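Local coordinates for protein invasin IpaB (Shigella flexneri, PDB 5WKQ) that forms, together with IpaC, a pore in the host cell membrane through which the type III secretion system delivers effector proteins into the cytosol, at residues N6-L11 with A36-Q41; Q45-E50 with D154-F159. All coordinates share one frame; numbering follows the deposited sequence.

Contact 1: N6-L11 with A36-Q41; sequences NASSQL and AWKSQQ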
loop_
_atom_site.group_PDB
_atom_site.type_symbol
_atom_site.label_atom_id
_atom_site.label_comp_id
_atom_site.label_asym_id
_atom_site.label_seq_id
_atom_site.Cartn_x
_atom_site.Cartn_y
_atom_site.Cartn_z
ATOM N N ASN A 6 -10.703 8.620 -32.121
ATOM C CA ASN A 6 -10.812 8.578 -33.587
ATOM C C ASN A 6 -12.164 8.036 -34.095
ATOM O O ASN A 6 -12.637 8.396 -35.183
ATOM C CB ASN A 6 -9.682 7.723 -34.149
ATOM C CG ASN A 6 -9.610 7.773 -35.653
ATOM O OD1 ASN A 6 -10.130 6.894 -36.344
ATOM N ND2 ASN A 6 -8.955 8.804 -36.175
ATOM N N ALA A 7 -12.816 7.172 -33.318
ATOM C CA ALA A 7 -14.200 6.877 -33.646
ATOM C C ALA A 7 -14.985 8.181 -33.692
ATOM O O ALA A 7 -15.867 8.348 -34.537
ATOM C CB ALA A 7 -14.818 5.893 -32.644
ATOM N N SER A 8 -14.635 9.138 -32.829
ATOM C CA SER A 8 -15.357 10.404 -32.817
ATOM C C SER A 8 -15.182 11.167 -34.123
ATOM O O SER A 8 -16.131 11.786 -34.607
ATOM C CB SER A 8 -14.928 11.252 -31.632
ATOM O OG SER A 8 -15.428 12.561 -31.755
ATOM N N SER A 9 -13.993 11.121 -34.730
ATOM C CA SER A 9 -13.816 11.878 -35.975
ATOM C C SER A 9 -14.374 11.136 -37.187
ATOM O O SER A 9 -14.881 11.774 -38.116
ATOM C CB SER A 9 -12.337 12.221 -36.189
ATOM O OG SER A 9 -11.546 11.083 -36.498
ATOM N N GLN A 10 -14.349 9.798 -37.186
ATOM C CA GLN A 10 -15.013 9.048 -38.253
ATOM C C GLN A 10 -16.518 9.278 -38.222
ATOM O O GLN A 10 -17.160 9.453 -39.268
ATOM C CB GLN A 10 -14.702 7.561 -38.119
ATOM C CG GLN A 10 -13.228 7.217 -38.287
ATOM C CD GLN A 10 -12.827 7.083 -39.743
ATOM O OE1 GLN A 10 -12.862 5.978 -40.313
ATOM N NE2 GLN A 10 -12.447 8.202 -40.355
ATOM N N LEU A 11 -17.090 9.303 -37.019
ATOM C CA LEU A 11 -18.505 9.610 -36.850
ATOM C C LEU A 11 -18.843 10.957 -37.448
ATOM O O LEU A 11 -19.879 11.125 -38.111
ATOM C CB LEU A 11 -18.835 9.632 -35.364
ATOM C CG LEU A 11 -19.690 8.595 -34.717
ATOM C CD1 LEU A 11 -19.882 8.958 -33.234
ATOM C CD2 LEU A 11 -20.993 8.496 -35.429
ATOM N N ALA A 36 -24.480 13.731 -28.030
ATOM C CA ALA A 36 -24.492 13.142 -26.694
ATOM C C ALA A 36 -23.411 12.069 -26.547
ATOM O O ALA A 36 -22.746 11.971 -25.505
ATOM C CB ALA A 36 -25.881 12.544 -26.421
ATOM N N TRP A 37 -23.226 11.258 -27.586
ATOM C CA TRP A 37 -22.213 10.212 -27.533
ATOM C C TRP A 37 -20.821 10.815 -27.368
ATOM O O TRP A 37 -20.017 10.318 -26.575
ATOM C CB TRP A 37 -22.278 9.357 -28.803
ATOM C CG TRP A 37 -21.302 8.217 -28.827
ATOM C CD1 TRP A 37 -21.540 6.922 -28.408
ATOM C CD2 TRP A 37 -19.926 8.247 -29.274
ATOM N NE1 TRP A 37 -20.405 6.157 -28.581
ATOM C CE2 TRP A 37 -19.404 6.938 -29.102
ATOM C CE3 TRP A 37 -19.084 9.250 -29.802
ATOM C CZ2 TRP A 37 -18.078 6.603 -29.432
ATOM C CZ3 TRP A 37 -17.779 8.917 -30.138
ATOM C CH2 TRP A 37 -17.284 7.597 -29.943
ATOM N N LYS A 38 -20.513 11.881 -28.126
ATOM C CA LYS A 38 -19.200 12.517 -28.023
ATOM C C LYS A 38 -18.975 13.112 -26.642
ATOM O O LYS A 38 -17.894 12.989 -26.072
ATOM C CB LYS A 38 -19.067 13.600 -29.083
ATOM C CG LYS A 38 -18.945 13.053 -30.508
ATOM C CD LYS A 38 -19.015 14.198 -31.511
ATOM C CE LYS A 38 -18.293 13.911 -32.827
ATOM N NZ LYS A 38 -18.678 14.985 -33.814
ATOM N N SER A 39 -19.991 13.768 -26.096
ATOM C CA SER A 39 -19.858 14.347 -24.773
ATOM C C SER A 39 -19.611 13.268 -23.733
ATOM O O SER A 39 -18.737 13.418 -22.867
ATOM C CB SER A 39 -21.104 15.165 -24.438
ATOM O OG SER A 39 -21.012 15.675 -23.124
ATOM N N GLN A 40 -20.335 12.151 -23.816
ATOM C CA GLN A 40 -20.100 11.092 -22.844
ATOM C C GLN A 40 -18.709 10.484 -23.010
ATOM O O GLN A 40 -18.031 10.190 -22.014
ATOM C CB GLN A 40 -21.172 10.016 -22.959
ATOM C CG GLN A 40 -22.408 10.349 -22.144
ATOM C CD GLN A 40 -23.642 9.602 -22.622
ATOM O OE1 GLN A 40 -23.606 8.386 -22.808
ATOM N NE2 GLN A 40 -24.736 10.329 -22.836
ATOM N N GLN A 41 -18.304 10.206 -24.246
ATOM C CA GLN A 41 -16.953 9.719 -24.493
ATOM C C GLN A 41 -15.905 10.658 -23.884
ATOM O O GLN A 41 -15.004 10.208 -23.165
ATOM C CB GLN A 41 -16.708 9.561 -25.988
ATOM C CG GLN A 41 -17.388 8.342 -26.563
ATOM C CD GLN A 41 -16.944 7.033 -25.904
ATOM O OE1 GLN A 41 -17.660 6.472 -25.054
ATOM N NE2 GLN A 41 -15.763 6.544 -26.288
HETATM O O HOH W 1 -15.609 12.534 -28.301
#

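Contact 2: Q45-E50 with D154-F159; sequences QQKNLE and DSFSAF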
loop_
_atom_site.group_PDB
_atom_site.type_symbol
_atom_site.label_atom_id
_atom_site.label_comp_id
_atom_site.label_asym_id
_atom_site.label_seq_id
_atom_site.Cartn_x
_atom_site.Cartn_y
_atom_site.Cartn_z
ATOM N N GLN A 45 -13.182 9.626 -20.932
ATOM C CA GLN A 45 -11.747 9.700 -21.154
ATOM C C GLN A 45 -11.101 10.509 -20.041
ATOM O O GLN A 45 -10.056 10.120 -19.502
ATOM C CB GLN A 45 -11.444 10.290 -22.534
ATOM C CG GLN A 45 -9.958 10.543 -22.821
ATOM N N GLN A 46 -11.741 11.610 -19.643
ATOM C CA GLN A 46 -11.156 12.458 -18.616
ATOM C C GLN A 46 -11.100 11.738 -17.273
ATOM O O GLN A 46 -10.105 11.845 -16.557
ATOM C CB GLN A 46 -11.945 13.756 -18.490
ATOM C CG GLN A 46 -11.150 14.871 -17.857
ATOM C CD GLN A 46 -9.927 15.218 -18.698
ATOM O OE1 GLN A 46 -8.792 15.146 -18.223
ATOM N NE2 GLN A 46 -10.158 15.565 -19.972
ATOM N N LYS A 47 -12.171 11.016 -16.909
ATOM C CA LYS A 47 -12.161 10.255 -15.675
ATOM C C LYS A 47 -11.119 9.149 -15.724
ATOM O O LYS A 47 -10.445 8.884 -14.716
ATOM C CB LYS A 47 -13.539 9.653 -15.375
ATOM C CG LYS A 47 -13.600 8.801 -14.065
ATOM C CD LYS A 47 -13.511 9.640 -12.764
ATOM C CE LYS A 47 -13.136 8.782 -11.536
ATOM N NZ LYS A 47 -13.626 9.306 -10.214
ATOM N N ASN A 48 -10.976 8.480 -16.872
ATOM C CA ASN A 48 -9.949 7.445 -16.971
ATOM C C ASN A 48 -8.562 8.024 -16.714
ATOM O O ASN A 48 -7.738 7.402 -16.038
ATOM C CB ASN A 48 -9.984 6.765 -18.335
ATOM C CG ASN A 48 -11.215 5.880 -18.503
ATOM O OD1 ASN A 48 -11.816 5.494 -17.523
ATOM N ND2 ASN A 48 -11.614 5.606 -19.742
ATOM N N LEU A 49 -8.283 9.202 -17.279
ATOM C CA LEU A 49 -6.973 9.819 -17.089
ATOM C C LEU A 49 -6.728 10.163 -15.629
ATOM O O LEU A 49 -5.622 9.963 -15.118
ATOM C CB LEU A 49 -6.860 11.084 -17.939
ATOM C CG LEU A 49 -6.647 10.895 -19.435
ATOM C CD1 LEU A 49 -6.655 12.266 -20.084
ATOM C CD2 LEU A 49 -5.340 10.137 -19.692
ATOM N N GLU A 50 -7.736 10.725 -14.954
ATOM C CA GLU A 50 -7.590 11.028 -13.534
ATOM C C GLU A 50 -7.420 9.757 -12.732
ATOM O O GLU A 50 -6.590 9.695 -11.808
ATOM C CB GLU A 50 -8.801 11.815 -13.043
ATOM C CG GLU A 50 -8.899 13.191 -13.723
ATOM C CD GLU A 50 -10.228 13.892 -13.498
ATOM O OE1 GLU A 50 -11.013 13.427 -12.636
ATOM O OE2 GLU A 50 -10.485 14.906 -14.199
ATOM N N ASP A 154 -14.546 2.885 -5.571
ATOM C CA ASP A 154 -15.947 3.246 -5.349
ATOM C C ASP A 154 -16.281 4.556 -6.042
ATOM O O ASP A 154 -17.372 4.710 -6.607
ATOM C CB ASP A 154 -16.254 3.347 -3.846
ATOM C CG ASP A 154 -16.232 1.988 -3.156
ATOM O OD1 ASP A 154 -16.373 0.976 -3.867
ATOM O OD2 ASP A 154 -15.994 1.923 -1.925
ATOM N N SER A 155 -15.335 5.507 -6.030
ATOM C CA SER A 155 -15.554 6.774 -6.722
ATOM C C SER A 155 -15.703 6.577 -8.229
ATOM O O SER A 155 -16.573 7.198 -8.861
ATOM C CB SER A 155 -14.421 7.751 -6.407
ATOM O OG SER A 155 -14.637 8.943 -7.162
ATOM N N PHE A 156 -14.866 5.726 -8.836
ATOM C CA PHE A 156 -14.956 5.495 -10.280
ATOM C C PHE A 156 -16.263 4.802 -10.636
ATOM O O PHE A 156 -16.905 5.143 -11.630
ATOM C CB PHE A 156 -13.772 4.638 -10.758
ATOM C CG PHE A 156 -13.713 4.423 -12.262
ATOM C CD1 PHE A 156 -14.500 3.481 -12.885
ATOM C CD2 PHE A 156 -12.866 5.189 -13.047
ATOM C CE1 PHE A 156 -14.445 3.300 -14.268
ATOM C CE2 PHE A 156 -12.810 5.016 -14.440
ATOM C CZ PHE A 156 -13.584 4.081 -15.041
ATOM N N SER A 157 -16.648 3.805 -9.837
ATOM C CA SER A 157 -17.860 3.045 -10.109
ATOM C C SER A 157 -19.088 3.933 -9.952
ATOM O O SER A 157 -20.038 3.839 -10.746
ATOM C CB SER A 157 -17.892 1.809 -9.191
ATOM O OG SER A 157 -18.937 1.895 -8.257
ATOM N N ALA A 158 -19.058 4.863 -8.984
ATOM C CA ALA A 158 -20.146 5.833 -8.851
ATOM C C ALA A 158 -20.296 6.647 -10.116
ATOM O O ALA A 158 -21.409 6.810 -10.642
ATOM C CB ALA A 158 -19.914 6.756 -7.651
ATOM N N PHE A 159 -19.180 7.192 -10.625
ATOM C CA PHE A 159 -19.240 7.949 -11.873
ATOM C C PHE A 159 -19.737 7.071 -13.012
ATOM O O PHE A 159 -20.638 7.456 -13.769
ATOM C CB PHE A 159 -17.865 8.528 -12.239
ATOM C CG PHE A 159 -17.736 8.842 -13.690
ATOM C CD1 PHE A 159 -17.213 7.906 -14.573
ATOM C CD2 PHE A 159 -18.209 10.040 -14.192
ATOM C CE1 PHE A 159 -17.125 8.171 -15.941
ATOM C CE2 PHE A 159 -18.135 10.321 -15.562
ATOM C CZ PHE A 159 -17.593 9.380 -16.441
#

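Contact 1: N6-L11 with A36-Q41
W37 turns the benzene half of its indole toward helix 7-22, where A7, S8 and L11 meet it in an antiparallel helical hairpin. The axes of the two short segments, 7-11 and 36-41, pass 10.9 Å apart with their N-to-C directions at 166°, so the first helix runs back along the start of the long helix 28-99, most of which is predicted to form a coiled coil in this piece of the N-terminal half of IpaB. W37 buries the largest area in the contact, K38 and S8 come next, and L11 follows closely. The CG of W37 lies anti to the backbone N (chi1 -178°), which carries the indole out across the gap. L11 reaches it with a single branch: CD1 sits over one face of the six-membered ring, 4.0 Å from the centroid and 29° off the ring normal, a CH-pi contact displaced toward the rim. CD1 comes nearest to CE3 of W37, at 3.5 Å. On the opposite face lies CG of Q41, one helical turn further along the same helix, so the indole is held between a leucine methyl and a glutamine methylene. A7 adds a lighter apolar touch, its CB 4.0 Å from W37 CH2. S8 brings CB to the ring edge, near the plane.

Beside the indole, K38 extends past S8, and its ammonium NZ is hydrogen-bonded to OG1 of T12. A water donates to K38 O at 3.2 Å and makes a weak, long link to S8 OG. S8 OG lies 3.3 Å from K38 CE.

Contact 2: Q45-E50 with D154-F159
K47 projects from helix 28-99 between two phenylalanines, F156 and F159, of helix 106-162, and its aliphatic chain touches both. The pairing is antiparallel, as the angle of 177° between the axes of the two short segments shows, and it belongs to the long hairpin of helices 28-99 and 106-162, consistent with the coiled coil predicted for this region of IpaB. At 11.3 Å of axis separation, contact is made by side chains reaching across the gap.

F159 offers a ring face: K47 CB lies over it, 4.2 Å from the centroid and 20° off the normal, a CH-pi contact shifted toward the rim. The two side chains run past one another in opposite directions. K47 CG then touches both rings, lying 3.8 Å from F159 CD1 and 3.8 Å from F156 CD2. A bend at chi2 carries the rest of the lysine past F156, which it crosses at a slant, so that CE comes near CD2 of that ring. The ammonium ends beside a serine hydroxyl, with K47 NZ 3.2 Å from S155 OG.

N48 meets F156 differently. Its amide is turned almost into the plane of the ring, 13° from coplanar, and points its oxygen at the ring's rim: N48 OD1 is 3.3 Å from F156 CE2. That places the carbonyl oxygen, which carries partial negative charge, against the aromatic C-H edge, probably a mildly favourable electrostatic arrangement.

F156 also meets the ring of F51, further along helix 28-99. The contact joins residues 45-50, in the first third of helix 28-99, to the last turns of helix 106-162, just ahead of the short helix 165-169.

Overall arrangement
Contacts 1 and 2 are both surface contacts, with no fully buried residue in either, and both use helix 28-99, at positions that follow one another along the chain. Their centres lie 18 Å apart. Contact 1, its centre about 37 Å from the centre of the chain, joins this helix to the preceding one, 7-22; contact 2, its centre about 20 Å from the centre of the chain, joins 45-50 to 154-159, segments more than a hundred residues apart, on the next long helix. Helix 28-99 thus has antiparallel partners at both sites. Within the segments, the ring comes from helix 28-99 at contact 1 (W37) but from its partner at contact 2 (F156, F159).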